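Cytochrome P450 monooxygenase (Rhodococcus sp. ECU0066, PDB 6KBH) probably catalyses heme-dependent monooxygenation in a self-sufficient way, the same chain carrying the P450 heme, an FMN and a [2Fe-2S] cluster for electron supply. Local coordinates at residues I473-A478 / P501-S506; D512-A517 / R562-R567; V518-S523 / E543-S548. All blocks are in the same frame, centred on the assembly; numbering follows the deposited sequence.

Contact 1: I473-A478 / P501-S506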
ATOM      1  N   ILE A 473      -5.836   1.274  -7.182  1.00 96.10           N
ATOM      2  CA  ILE A 473      -6.927   0.735  -7.986  1.00 97.00           C
ATOM      3  C   ILE A 473      -6.844   1.315  -9.388  1.00 99.39           C
ATOM      4  O   ILE A 473      -6.572   2.509  -9.572  1.00 98.79           O
ATOM      5  CB  ILE A 473      -8.302   1.026  -7.355  1.00100.64           C
ATOM      6  CG1 ILE A 473      -8.583   2.533  -7.296  1.00101.34           C
ATOM      7  CG2 ILE A 473      -8.416   0.374  -5.994  1.00 99.66           C
ATOM      8  CD1 ILE A 473     -10.048   2.867  -7.100  1.00 89.19           C
ATOM      9  N   ALA A 474      -7.064   0.475 -10.392  1.00 97.05           N
ATOM     10  CA  ALA A 474      -6.971   0.987 -11.745  1.00 97.90           C
ATOM     11  C   ALA A 474      -7.669   0.044 -12.702  1.00 99.73           C
ATOM     12  O   ALA A 474      -7.780  -1.158 -12.453  1.00101.27           O
ATOM     13  CB  ALA A 474      -5.525   1.178 -12.176  1.00101.56           C
ATOM     14  N   ARG A 475      -8.116   0.610 -13.809  1.00101.28           N
ATOM     15  CA  ARG A 475      -8.684  -0.147 -14.906  1.00 95.48           C
ATOM     16  C   ARG A 475      -7.587  -0.358 -15.941  1.00 99.45           C
ATOM     17  O   ARG A 475      -6.876   0.583 -16.292  1.00 91.44           O
ATOM     18  CB  ARG A 475      -9.861   0.610 -15.506  1.00 95.34           C
ATOM     19  CG  ARG A 475     -10.939   0.900 -14.483  1.00107.05           C
ATOM     20  CD  ARG A 475     -11.708   2.159 -14.826  1.00110.72           C
ATOM     21  NE  ARG A 475     -12.955   1.861 -15.533  1.00119.80           N
ATOM     22  CZ  ARG A 475     -14.177   2.002 -15.022  1.00114.83           C
ATOM     23  NH1 ARG A 475     -14.350   2.422 -13.775  1.00110.42           N
ATOM     24  NH2 ARG A 475     -15.236   1.710 -15.766  1.00110.29           N
ATOM     25  N   THR A 476      -7.417  -1.593 -16.394  1.00 95.23           N
ATOM     26  CA  THR A 476      -6.456  -1.876 -17.455  1.00 95.32           C
ATOM     27  C   THR A 476      -7.218  -1.858 -18.772  1.00103.94           C
ATOM     28  O   THR A 476      -7.890  -2.829 -19.135  1.00101.36           O
ATOM     29  CB  THR A 476      -5.751  -3.204 -17.221  1.00 88.28           C
ATOM     30  OG1 THR A 476      -6.541  -4.268 -17.773  1.00 98.30           O
ATOM     31  CG2 THR A 476      -5.553  -3.426 -15.731  1.00 92.95           C
ATOM     32  N   MET A 477      -7.133  -0.736 -19.479  1.00 98.97           N
ATOM     33  CA  MET A 477      -7.809  -0.603 -20.756  1.00 97.57           C
ATOM     34  C   MET A 477      -6.905  -1.053 -21.897  1.00 92.55           C
ATOM     35  O   MET A 477      -5.704  -1.278 -21.729  1.00 98.23           O
ATOM     36  CB  MET A 477      -8.278   0.836 -20.986  1.00 83.77           C
ATOM     37  CG  MET A 477      -9.312   1.346 -19.998  1.00 88.40           C
ATOM     38  SD  MET A 477      -9.248   3.126 -19.852  1.00 86.53           S
ATOM     39  CE  MET A 477     -10.801   3.564 -20.518  1.00103.70           C
ATOM     40  N   ALA A 478      -7.506  -1.179 -23.075  1.00 91.41           N
ATOM     41  CA  ALA A 478      -6.811  -1.601 -24.277  1.00 95.11           C
ATOM     42  C   ALA A 478      -6.807  -0.462 -25.281  1.00 99.31           C
ATOM     43  O   ALA A 478      -7.758   0.326 -25.357  1.00 87.94           O
ATOM     44  CB  ALA A 478      -7.468  -2.846 -24.893  1.00 92.76           C
ATOM     45  N   PRO A 501     -19.380   0.090 -18.172  1.00120.12           N
ATOM     46  CA  PRO A 501     -19.158   1.476 -18.602  1.00109.99           C
ATOM     47  C   PRO A 501     -18.219   2.262 -17.697  1.00109.01           C
ATOM     48  O   PRO A 501     -18.127   2.032 -16.489  1.00109.23           O
ATOM     49  CB  PRO A 501     -20.570   2.076 -18.586  1.00112.34           C
ATOM     50  CG  PRO A 501     -21.470   0.907 -18.814  1.00113.19           C
ATOM     51  CD  PRO A 501     -20.813  -0.226 -18.059  1.00113.90           C
ATOM     52  N   LEU A 502     -17.531   3.213 -18.319  1.00109.06           N
ATOM     53  CA  LEU A 502     -16.529   4.099 -17.755  1.00106.20           C
ATOM     54  C   LEU A 502     -17.201   5.271 -17.036  1.00102.30           C
ATOM     55  O   LEU A 502     -18.323   5.655 -17.379  1.00102.24           O
ATOM     56  CB  LEU A 502     -15.615   4.632 -18.858  1.00110.54           C
ATOM     57  CG  LEU A 502     -14.754   3.712 -19.736  1.00110.41           C
ATOM     58  CD1 LEU A 502     -15.557   2.713 -20.556  1.00114.73           C
ATOM     59  CD2 LEU A 502     -13.954   4.585 -20.668  1.00102.77           C
ATOM     60  N   PRO A 503     -16.534   5.852 -16.038  1.00 94.07           N
ATOM     61  CA  PRO A 503     -17.130   6.972 -15.301  1.00 94.61           C
ATOM     62  C   PRO A 503     -17.483   8.148 -16.199  1.00107.26           C
ATOM     63  O   PRO A 503     -16.928   8.341 -17.283  1.00110.27           O
ATOM     64  CB  PRO A 503     -16.033   7.359 -14.302  1.00 92.18           C
ATOM     65  CG  PRO A 503     -15.267   6.103 -14.092  1.00 93.23           C
ATOM     66  CD  PRO A 503     -15.280   5.389 -15.417  1.00100.77           C
ATOM     67  N   LYS A 504     -18.440   8.940 -15.724  1.00107.13           N
ATOM     68  CA  LYS A 504     -18.690  10.245 -16.313  1.00 97.76           C
ATOM     69  C   LYS A 504     -17.550  11.184 -15.944  1.00 98.85           C
ATOM     70  O   LYS A 504     -17.009  11.120 -14.838  1.00100.42           O
ATOM     71  CB  LYS A 504     -20.020  10.807 -15.813  1.00104.18           C
ATOM     72  CG  LYS A 504     -21.237   9.979 -16.200  1.00107.46           C
ATOM     73  CD  LYS A 504     -22.271   9.951 -15.082  1.00107.07           C
ATOM     74  CE  LYS A 504     -23.421   9.010 -15.413  1.00108.82           C
ATOM     75  NZ  LYS A 504     -24.452   9.666 -16.265  1.00 99.55           N
ATOM     76  N   TRP A 505     -17.173  12.053 -16.879  1.00 99.67           N
ATOM     77  CA  TRP A 505     -16.110  13.016 -16.632  1.00 99.67           C
ATOM     78  C   TRP A 505     -16.491  14.356 -17.241  1.00 94.23           C
ATOM     79  O   TRP A 505     -17.043  14.411 -18.344  1.00 95.38           O
ATOM     80  CB  TRP A 505     -14.766  12.535 -17.203  1.00 97.16           C
ATOM     81  CG  TRP A 505     -14.812  12.162 -18.655  1.00 99.41           C
ATOM     82  CD1 TRP A 505     -15.096  10.933 -19.179  1.00 97.42           C
ATOM     83  CD2 TRP A 505     -14.555  13.024 -19.771  1.00 99.41           C
ATOM     84  NE1 TRP A 505     -15.036  10.979 -20.551  1.00104.28           N
ATOM     85  CE2 TRP A 505     -14.707  12.250 -20.940  1.00101.11           C
ATOM     86  CE3 TRP A 505     -14.216  14.375 -19.896  1.00 92.21           C
ATOM     87  CZ2 TRP A 505     -14.528  12.783 -22.216  1.00100.03           C
ATOM     88  CZ3 TRP A 505     -14.040  14.902 -21.163  1.00 93.97           C
ATOM     89  CH2 TRP A 505     -14.196  14.108 -22.306  1.00 95.58           C
ATOM     90  N   SER A 506     -16.208  15.428 -16.510  1.00 85.80           N
ATOM     91  CA  SER A 506     -16.438  16.776 -16.997  1.00 96.66           C
ATOM     92  C   SER A 506     -15.188  17.292 -17.707  1.00101.76           C
ATOM     93  O   SER A 506     -14.136  16.649 -17.716  1.00 99.60           O
ATOM     94  CB  SER A 506     -16.841  17.698 -15.846  1.00 98.55           C
ATOM     95  OG  SER A 506     -15.918  17.611 -14.775  1.00105.88           O
TER

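Contact 2: D512-A517 / R562-R567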
ATOM      1  N   ASP A 512      -4.323   9.230 -15.267  1.00100.53           N
ATOM      2  CA  ASP A 512      -2.957   8.801 -15.000  1.00101.39           C
ATOM      3  C   ASP A 512      -2.741   7.443 -15.658  1.00101.40           C
ATOM      4  O   ASP A 512      -3.308   6.435 -15.223  1.00 99.16           O
ATOM      5  CB  ASP A 512      -2.688   8.750 -13.498  1.00100.83           C
ATOM      6  CG  ASP A 512      -2.962  10.076 -12.817  1.00105.32           C
ATOM      7  OD1 ASP A 512      -3.787  10.853 -13.343  1.00112.75           O
ATOM      8  OD2 ASP A 512      -2.342  10.352 -11.770  1.00110.83           O
ATOM      9  N   VAL A 513      -1.925   7.425 -16.706  1.00104.04           N
ATOM     10  CA  VAL A 513      -1.679   6.237 -17.513  1.00103.78           C
ATOM     11  C   VAL A 513      -0.214   5.850 -17.358  1.00101.22           C
ATOM     12  O   VAL A 513       0.675   6.700 -17.487  1.00100.60           O
ATOM     13  CB  VAL A 513      -2.036   6.482 -18.991  1.00 95.54           C
ATOM     14  CG1 VAL A 513      -1.449   7.801 -19.472  1.00 92.41           C
ATOM     15  CG2 VAL A 513      -1.556   5.332 -19.849  1.00 96.34           C
ATOM     16  N   ASP A 514       0.038   4.574 -17.073  1.00101.63           N
ATOM     17  CA  ASP A 514       1.402   4.095 -16.866  1.00103.67           C
ATOM     18  C   ASP A 514       2.130   4.002 -18.197  1.00103.52           C
ATOM     19  O   ASP A 514       1.907   3.065 -18.966  1.00102.57           O
ATOM     20  CB  ASP A 514       1.386   2.736 -16.174  1.00103.41           C
ATOM     21  CG  ASP A 514       1.011   2.831 -14.719  1.00101.86           C
ATOM     22  OD1 ASP A 514       0.726   3.954 -14.252  1.00106.15           O
ATOM     23  OD2 ASP A 514       1.007   1.783 -14.042  1.00103.64           O
ATOM     24  N   CYS A 515       3.035   4.944 -18.466  1.00104.69           N
ATOM     25  CA  CYS A 515       3.793   4.932 -19.717  1.00102.18           C
ATOM     26  C   CYS A 515       5.090   4.162 -19.491  1.00103.29           C
ATOM     27  O   CYS A 515       6.166   4.724 -19.279  1.00103.00           O
ATOM     28  CB  CYS A 515       4.049   6.351 -20.205  1.00 95.07           C
ATOM     29  SG  CYS A 515       2.586   7.401 -20.171  1.00 96.70           S
ATOM     30  N   GLY A 516       4.974   2.839 -19.546  1.00100.22           N
ATOM     31  CA  GLY A 516       6.114   2.001 -19.219  1.00107.84           C
ATOM     32  C   GLY A 516       6.340   1.997 -17.720  1.00107.26           C
ATOM     33  O   GLY A 516       5.423   1.729 -16.934  1.00 97.07           O
ATOM     34  N   ALA A 517       7.568   2.309 -17.310  1.00102.17           N
ATOM     35  CA  ALA A 517       7.922   2.317 -15.897  1.00103.00           C
ATOM     36  C   ALA A 517       7.513   3.597 -15.179  1.00105.68           C
ATOM     37  O   ALA A 517       7.772   3.719 -13.976  1.00107.88           O
ATOM     38  CB  ALA A 517       9.428   2.094 -15.731  1.00 96.22           C
ATOM     39  N   ARG A 562      -2.429   0.295 -17.807  1.00 95.63           N
ATOM     40  CA  ARG A 562      -3.094   0.597 -16.553  1.00 94.39           C
ATOM     41  C   ARG A 562      -3.354   2.097 -16.488  1.00 93.29           C
ATOM     42  O   ARG A 562      -2.467   2.909 -16.754  1.00107.71           O
ATOM     43  CB  ARG A 562      -2.251   0.149 -15.355  1.00 98.41           C
ATOM     44  CG  ARG A 562      -2.577   0.891 -14.089  1.00104.97           C
ATOM     45  CD  ARG A 562      -2.346   0.018 -12.857  1.00108.21           C
ATOM     46  NE  ARG A 562      -1.021   0.206 -12.265  1.00107.16           N
ATOM     47  CZ  ARG A 562      -0.754   1.025 -11.249  1.00106.25           C
ATOM     48  NH1 ARG A 562      -1.718   1.734 -10.681  1.00113.33           N
ATOM     49  NH2 ARG A 562       0.480   1.124 -10.789  1.00105.40           N
ATOM     50  N   VAL A 563      -4.579   2.472 -16.153  1.00 87.56           N
ATOM     51  CA  VAL A 563      -5.037   3.845 -16.283  1.00 96.84           C
ATOM     52  C   VAL A 563      -5.985   4.121 -15.133  1.00 96.28           C
ATOM     53  O   VAL A 563      -6.992   3.420 -14.968  1.00105.07           O
ATOM     54  CB  VAL A 563      -5.709   4.070 -17.645  1.00 93.31           C
ATOM     55  CG1 VAL A 563      -6.681   2.963 -17.976  1.00 98.71           C
ATOM     56  CG2 VAL A 563      -6.392   5.398 -17.693  1.00 93.98           C
ATOM     57  N   ARG A 564      -5.657   5.127 -14.330  1.00 94.68           N
ATOM     58  CA  ARG A 564      -6.298   5.354 -13.039  1.00 95.29           C
ATOM     59  C   ARG A 564      -7.260   6.525 -13.149  1.00 94.54           C
ATOM     60  O   ARG A 564      -6.853   7.624 -13.538  1.00 90.29           O
ATOM     61  CB  ARG A 564      -5.241   5.608 -11.967  1.00100.54           C
ATOM     62  CG  ARG A 564      -4.277   4.443 -11.845  1.00102.22           C
ATOM     63  CD  ARG A 564      -3.601   4.373 -10.491  1.00104.45           C
ATOM     64  NE  ARG A 564      -2.552   5.373 -10.326  1.00105.67           N
ATOM     65  CZ  ARG A 564      -1.361   5.316 -10.913  1.00114.19           C
ATOM     66  NH1 ARG A 564      -1.059   4.316 -11.731  1.00111.76           N
ATOM     67  NH2 ARG A 564      -0.472   6.272 -10.688  1.00117.81           N
ATOM     68  N   GLY A 565      -8.507   6.296 -12.724  1.00101.86           N
ATOM     69  CA  GLY A 565      -9.670   7.048 -13.138  1.00 88.29           C
ATOM     70  C   GLY A 565      -9.554   8.559 -13.164  1.00 96.77           C
ATOM     71  O   GLY A 565      -8.679   9.167 -12.538  1.00102.74           O
ATOM     72  N   PRO A 566     -10.467   9.186 -13.899  1.00 93.68           N
ATOM     73  CA  PRO A 566     -10.420  10.641 -14.080  1.00 95.55           C
ATOM     74  C   PRO A 566     -10.449  11.402 -12.764  1.00 87.15           C
ATOM     75  O   PRO A 566     -11.312  11.181 -11.912  1.00104.14           O
ATOM     76  CB  PRO A 566     -11.674  10.928 -14.914  1.00 95.10           C
ATOM     77  CG  PRO A 566     -11.960   9.645 -15.624  1.00 91.23           C
ATOM     78  CD  PRO A 566     -11.569   8.568 -14.655  1.00 86.20           C
ATOM     79  N   ARG A 567      -9.476  12.288 -12.593  1.00 92.31           N
ATOM     80  CA  ARG A 567      -9.582  13.423 -11.689  1.00 93.11           C
ATOM     81  C   ARG A 567      -9.535  14.708 -12.505  1.00100.12           C
ATOM     82  O   ARG A 567      -9.242  14.698 -13.703  1.00104.24           O
ATOM     83  CB  ARG A 567      -8.469  13.421 -10.636  1.00102.33           C
ATOM     84  CG  ARG A 567      -7.926  12.063 -10.267  1.00106.61           C
ATOM     85  CD  ARG A 567      -7.136  12.177  -8.977  1.00116.63           C
ATOM     86  NE  ARG A 567      -5.753  12.573  -9.222  1.00111.58           N
ATOM     87  CZ  ARG A 567      -4.795  11.741  -9.611  1.00111.10           C
ATOM     88  NH1 ARG A 567      -5.063  10.455  -9.796  1.00111.17           N
ATOM     89  NH2 ARG A 567      -3.565  12.193  -9.813  1.00114.21           N
TER

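Contact 3: V518-S523 / E543-S548. With FMN (flavin mononucleotide), chain B.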
ATOM      1  N   VAL A 518       6.884   4.549 -15.871  1.00 97.65           N
ATOM      2  CA  VAL A 518       6.437   5.791 -15.257  1.00101.86           C
ATOM      3  C   VAL A 518       4.958   5.995 -15.548  1.00 98.13           C
ATOM      4  O   VAL A 518       4.378   5.366 -16.436  1.00 96.49           O
ATOM      5  CB  VAL A 518       7.242   7.017 -15.742  1.00 94.87           C
ATOM      6  CG1 VAL A 518       8.552   7.127 -14.984  1.00 95.94           C
ATOM      7  CG2 VAL A 518       7.480   6.936 -17.241  1.00 98.72           C
ATOM      8  N   SER A 519       4.349   6.890 -14.778  1.00 93.58           N
ATOM      9  CA  SER A 519       2.980   7.326 -15.001  1.00102.04           C
ATOM     10  C   SER A 519       2.971   8.805 -15.361  1.00 94.24           C
ATOM     11  O   SER A 519       3.689   9.607 -14.757  1.00 92.77           O
ATOM     12  CB  SER A 519       2.106   7.081 -13.764  1.00100.21           C
ATOM     13  OG  SER A 519       2.408   7.995 -12.723  1.00100.47           O
ATOM     14  N   ARG A 520       2.166   9.155 -16.358  1.00 91.48           N
ATOM     15  CA  ARG A 520       1.937  10.538 -16.743  1.00 94.24           C
ATOM     16  C   ARG A 520       0.436  10.751 -16.873  1.00 92.97           C
ATOM     17  O   ARG A 520      -0.331   9.798 -17.021  1.00101.65           O
ATOM     18  CB  ARG A 520       2.641  10.888 -18.064  1.00 97.09           C
ATOM     19  CG  ARG A 520       4.135  10.585 -18.089  1.00 93.61           C
ATOM     20  CD  ARG A 520       4.945  11.687 -17.424  1.00 97.75           C
ATOM     21  NE  ARG A 520       6.378  11.499 -17.622  1.00 99.76           N
ATOM     22  CZ  ARG A 520       7.204  11.002 -16.707  1.00 97.13           C
ATOM     23  NH1 ARG A 520       6.742  10.642 -15.519  1.00100.93           N
ATOM     24  NH2 ARG A 520       8.495  10.868 -16.979  1.00 97.57           N
ATOM     25  N   GLN A 521       0.018  12.012 -16.818  1.00 94.50           N
ATOM     26  CA  GLN A 521      -1.380  12.374 -16.999  1.00 99.59           C
ATOM     27  C   GLN A 521      -1.565  13.129 -18.305  1.00 94.21           C
ATOM     28  O   GLN A 521      -0.731  13.957 -18.676  1.00 99.24           O
ATOM     29  CB  GLN A 521      -1.904  13.227 -15.841  1.00100.91           C
ATOM     30  CG  GLN A 521      -1.522  12.717 -14.475  1.00105.71           C
ATOM     31  CD  GLN A 521      -0.590  13.664 -13.762  1.00109.20           C
ATOM     32  OE1 GLN A 521      -0.990  14.757 -13.357  1.00106.52           O
ATOM     33  NE2 GLN A 521       0.665  13.260 -13.616  1.00109.15           N
ATOM     34  N   TYR A 522      -2.673  12.845 -18.987  1.00 91.21           N
ATOM     35  CA  TYR A 522      -3.014  13.497 -20.245  1.00 92.22           C
ATOM     36  C   TYR A 522      -4.506  13.796 -20.260  1.00 95.59           C
ATOM     37  O   TYR A 522      -5.314  12.899 -20.000  1.00 92.43           O
ATOM     38  CB  TYR A 522      -2.613  12.618 -21.437  1.00 93.20           C
ATOM     39  CG  TYR A 522      -1.139  12.248 -21.444  1.00102.32           C
ATOM     40  CD1 TYR A 522      -0.172  13.230 -21.488  1.00105.54           C
ATOM     41  CD2 TYR A 522      -0.716  10.922 -21.391  1.00 96.91           C
ATOM     42  CE1 TYR A 522       1.168  12.933 -21.487  1.00 97.08           C
ATOM     43  CE2 TYR A 522       0.650  10.609 -21.389  1.00100.64           C
ATOM     44  CZ  TYR A 522       1.581  11.633 -21.436  1.00 97.96           C
ATOM     45  OH  TYR A 522       2.940  11.414 -21.437  1.00104.20           O
ATOM     46  N   SER A 523      -4.866  15.048 -20.561  1.00 99.41           N
ATOM     47  CA  SER A 523      -6.268  15.450 -20.633  1.00 89.00           C
ATOM     48  C   SER A 523      -7.049  14.566 -21.605  1.00 90.67           C
ATOM     49  O   SER A 523      -6.485  13.857 -22.448  1.00 98.65           O
ATOM     50  CB  SER A 523      -6.382  16.914 -21.060  1.00 86.15           C
ATOM     51  OG  SER A 523      -5.765  17.774 -20.120  1.00 91.32           O
ATOM     52  N   GLU A 543      12.306  17.042 -25.556  1.00112.63           N
ATOM     53  CA  GLU A 543      13.113  16.747 -24.380  1.00112.94           C
ATOM     54  C   GLU A 543      12.227  15.924 -23.447  1.00117.73           C
ATOM     55  O   GLU A 543      11.423  16.478 -22.689  1.00120.32           O
ATOM     56  CB  GLU A 543      13.603  18.030 -23.713  1.00119.92           C
ATOM     57  CG  GLU A 543      14.746  17.847 -22.732  1.00126.82           C
ATOM     58  CD  GLU A 543      15.212  19.167 -22.149  1.00127.50           C
ATOM     59  OE1 GLU A 543      14.548  20.193 -22.413  1.00122.78           O
ATOM     60  OE2 GLU A 543      16.233  19.182 -21.429  1.00129.09           O
ATOM     61  N   SER A 544      12.374  14.602 -23.507  1.00112.23           N
ATOM     62  CA  SER A 544      11.448  13.673 -22.872  1.00106.03           C
ATOM     63  C   SER A 544      12.186  12.836 -21.839  1.00110.72           C
ATOM     64  O   SER A 544      13.128  12.112 -22.179  1.00112.94           O
ATOM     65  CB  SER A 544      10.791  12.766 -23.914  1.00103.48           C
ATOM     66  OG  SER A 544       9.928  11.827 -23.295  1.00107.64           O
ATOM     67  N   ARG A 545      11.744  12.922 -20.584  1.00101.56           N
ATOM     68  CA  ARG A 545      12.302  12.098 -19.520  1.00 95.62           C
ATOM     69  C   ARG A 545      11.916  10.626 -19.646  1.00102.50           C
ATOM     70  O   ARG A 545      12.331   9.826 -18.800  1.00102.27           O
ATOM     71  CB  ARG A 545      11.871  12.647 -18.155  1.00 95.46           C
ATOM     72  CG  ARG A 545      10.459  13.203 -18.136  1.00101.68           C
ATOM     73  CD  ARG A 545      10.268  14.427 -17.243  1.00 96.40           C
ATOM     74  NE  ARG A 545       8.842  14.653 -17.019  1.00 99.39           N
ATOM     75  CZ  ARG A 545       8.322  15.612 -16.256  1.00106.07           C
ATOM     76  NH1 ARG A 545       9.105  16.476 -15.623  1.00112.85           N
ATOM     77  NH2 ARG A 545       7.005  15.703 -16.137  1.00 97.87           N
ATOM     78  N   GLY A 546      11.130  10.251 -20.655  1.00 97.73           N
ATOM     79  CA  GLY A 546      10.887   8.848 -20.938  1.00 93.66           C
ATOM     80  C   GLY A 546       9.439   8.468 -21.171  1.00102.99           C
ATOM     81  O   GLY A 546       9.154   7.504 -21.891  1.00 98.04           O
ATOM     82  N   GLY A 547       8.513   9.210 -20.563  1.00107.10           N
ATOM     83  CA  GLY A 547       7.106   8.861 -20.686  1.00 99.45           C
ATOM     84  C   GLY A 547       6.557   9.125 -22.076  1.00 98.16           C
ATOM     85  O   GLY A 547       5.894   8.267 -22.668  1.00100.17           O
ATOM     86  N   SER A 548       6.819  10.319 -22.614  1.00101.31           N
ATOM     87  CA  SER A 548       6.302  10.647 -23.938  1.00102.87           C
ATOM     88  C   SER A 548       6.977   9.810 -25.016  1.00100.39           C
ATOM     89  O   SER A 548       6.329   9.410 -25.988  1.00100.90           O
ATOM     90  CB  SER A 548       6.476  12.137 -24.230  1.00 95.91           C
ATOM     91  OG  SER A 548       7.765  12.409 -24.742  1.00108.46           O
TER
HETATM   92  N1  FMN B 801       0.383  16.954 -17.129  1.00106.63           N
HETATM   93  C2  FMN B 801      -0.350  17.180 -16.028  1.00107.64           C
HETATM   94  O2  FMN B 801       0.245  17.315 -14.910  1.00111.58           O
HETATM   95  N3  FMN B 801      -1.686  17.267 -16.061  1.00107.30           N
HETATM   96  C4  FMN B 801      -2.321  17.125 -17.243  1.00104.56           C
HETATM   97  O4  FMN B 801      -3.672  17.209 -17.305  1.00112.62           O
HETATM   98  C4A FMN B 801      -1.585  16.892 -18.403  1.00103.67           C
HETATM   99  N5  FMN B 801      -2.230  16.752 -19.573  1.00 98.03           N
HETATM  100  C5A FMN B 801      -1.512  16.524 -20.679  1.00 96.99           C
HETATM  101  C6  FMN B 801      -2.205  16.385 -21.867  1.00 91.54           C
HETATM  102  C7  FMN B 801      -1.519  16.152 -23.035  1.00 95.05           C
HETATM  103  C7M FMN B 801      -2.419  16.011 -24.287  1.00 95.25           C
HETATM  104  C8  FMN B 801      -0.121  16.058 -23.039  1.00 91.05           C
HETATM  105  C8M FMN B 801       0.677  15.796 -24.300  1.00 76.38           C
HETATM  106  C9  FMN B 801       0.575  16.213 -21.845  1.00 91.87           C
HETATM  107  C9A FMN B 801      -0.116  16.434 -20.650  1.00 94.17           C
HETATM  108  N10 FMN B 801       0.530  16.582 -19.472  1.00 95.39           N
HETATM  109  C10 FMN B 801      -0.198  16.806 -18.342  1.00104.29           C
HETATM  110  C1' FMN B 801       2.018  16.465 -19.365  1.00 93.64           C
HETATM  111  C2' FMN B 801       2.469  15.036 -19.199  1.00101.02           C
HETATM  112  O2' FMN B 801       2.116  14.480 -17.999  1.00 95.40           O
HETATM  113  C3' FMN B 801       3.962  14.916 -19.361  1.00 99.96           C
HETATM  114  O3' FMN B 801       4.696  15.738 -18.492  1.00104.56           O
HETATM  115  C4' FMN B 801       4.384  15.174 -20.824  1.00103.12           C
HETATM  116  O4' FMN B 801       3.675  14.587 -21.848  1.00102.38           O
HETATM  117  C5' FMN B 801       5.829  14.661 -21.098  1.00101.05           C
HETATM  118  O5' FMN B 801       6.202  13.383 -20.526  1.00103.68           O
HETATM  119  P   FMN B 801       7.727  13.017 -20.451  1.00 96.66           P
HETATM  120  O1P FMN B 801       7.959  12.001 -19.362  1.00 98.48           O
HETATM  121  O2P FMN B 801       8.201  12.424 -21.741  1.00 99.14           O
HETATM  122  O3P FMN B 801       8.482  14.278 -20.170  1.00112.24           O

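Contact 1: I473-A478 / P501-S506
Arg475 and Met477, alternate residues of the strand that begins at 475, both send their side chains to the loop 501-506, which has prolines at 501 and 503. From CB, which points toward the loop, the Arg475 chain starts with CG anti to the carbonyl carbon (chi1 -58°) and bends at chi3, carrying the guanidinium across to the backbone around Leu502. There CZ lies 3.6 Å from Pro503 CD, and NH1 lies 3.5 Å from the same CD, which sits over one face of the guanidinium, offset toward its rim. NH2 goes furthest: it gives Pro501 O a weak hydrogen bond of 3.0 Å, bent to 129° at the hydrogen, with the oxygen at the edge of the guanidinium and in its plane. Obliquely placed, Leu502 CA is 3.4 Å from NH2. Asp496 makes a long, weak ion pair with NH2. Beside this polar reach, Met477 and Leu502 meet tip to tip, CE of the methionine 3.3 Å from CD2 of the leucine, an apolar contact between two buried side chains. With alanine in place of Arg475, Pro501 O would probably lose this donor and a gap would be likely to open against Pro503 CD. The contact joins the loop to the strand by one weak hydrogen bond and packing, away from the cofactor sites. Strand 475-486 runs antiparallel between 560-567 and 489-496; the loop links 489-496 to 510-515, and Phe534 of strand 533-536 touches both Met477 and Leu502.

Contact 2: D512-A517 / R562-R567
Asp512 O receives two donors from the facing strand: the amide of Arg564, N to O 2.8 Å with 162° at the hydrogen, and a CA-H...O contact from Val563, CA to O 3.3 Å. The two strands, 512-515 and 562-567, are antiparallel neighbours in the six-stranded antiparallel sheet of the ferredoxin-reductase-type flavin-binding domain, which here holds FMN; the sheet is consistent with the usual barrel of this family. Their short axes are 4.7 Å apart. Asp512 and Arg564 form a hydrogen-bonded pair, although the return bond from Asp512 N to Arg564 O is long, weak and doubtful; Val513 and Val563 form the adjoining non-hydrogen-bonded pair, with both side chains on the other face. Next along, Asp514 N donates to Arg562 O at 3.0 Å.

On the Asp512 and Arg564 side the ladder is overlaid with charge. The Asp514 carboxylate is shared between two arginines. Its OD1 is met on the syn side by Arg564 NH1 at 3.1 Å. Its OD2 lies over a face of the Arg562 guanidinium, 3.1 Å from NE, a purely electrostatic pairing in which no N-H points at the oxygen. Bends at chi2 and at chi3 (94°) bring the Arg562 guanidinium to this place. The other end of Arg564 is taken by Asp734 through NH2, so this guanidinium bridges the sheet to the loop that contributes to the iron-sulfur pocket. Arg567 likewise has two tasks: its NH2 also donates to the carbonyl of Cys740, a ligand of the [2Fe-2S] cluster. That same NH2 reaches Asp512 OD2 on the syn side at 3.0 Å, the oxygen lying 25° out of the guanidinium plane.

Contact 3: V518-S523 / E543-S548
Arg520 and Gly547 converge on one phosphate oxygen of FMN: O1P takes hydrogen bonds from Arg520 NH2 at 2.7 Å and from Gly547 N at 3.1 Å. The bend at chi2 (-82°) turns the Arg520 chain so that NE faces O1P too, the oxygen lying near the guanidinium plane. O2P is bound by Ser548 N at 2.7 Å, a fairly straight bond of 160°, and by the Ser544 hydroxyl. The NE and Ser544 approaches are modelled very short, so their lengths are doubtful. Arg545 CG packs 3.3 Å from Arg520 NH2, its NE stands over a face of that guanidinium, and its NH2 bonds weakly to FMN O3'; both arginines gather round the phosphate. Further along the cofactor, Tyr522 OH makes a weak bond to O4', and Ser523 N donates to the flavin N5 at 3.3 Å.

In the second shell, Glu737 pairs with Arg545 NH1. A side chain at Gly547 would probably crowd Arg520 NE. Gly546 is the N-cap, so the helix start probably adds favourable polarity to the phosphate site. Strand 518-523, at the edge of the antiparallel sheet beside 510-515, and the N-terminus of helix 547-554 therefore enclose the phosphate between them.

The three contacts step across one antiparallel sheet toward the flavin. Contacts 1 and 2 have centres about 10 Å apart and share the seam between strands 475-486 and 560-567, where Arg475 O probably accepts a hydrogen bond from Val563 N at 3.0 Å. Contact 3 is centred about 10 Å from contact 2, joined to it by a probable hydrogen bond of 2.9 Å from Val513 N to Arg520 O. Contacts 1 and 3 do not touch: centres about 19 Å apart, nearest atoms about 7 Å. Contact 3 binds FMN directly; contact 2 lies near it and the [2Fe-2S] cluster, the Asp512 side chain about 7 Å from FMN and that of Arg567 about 6 Å from the cluster.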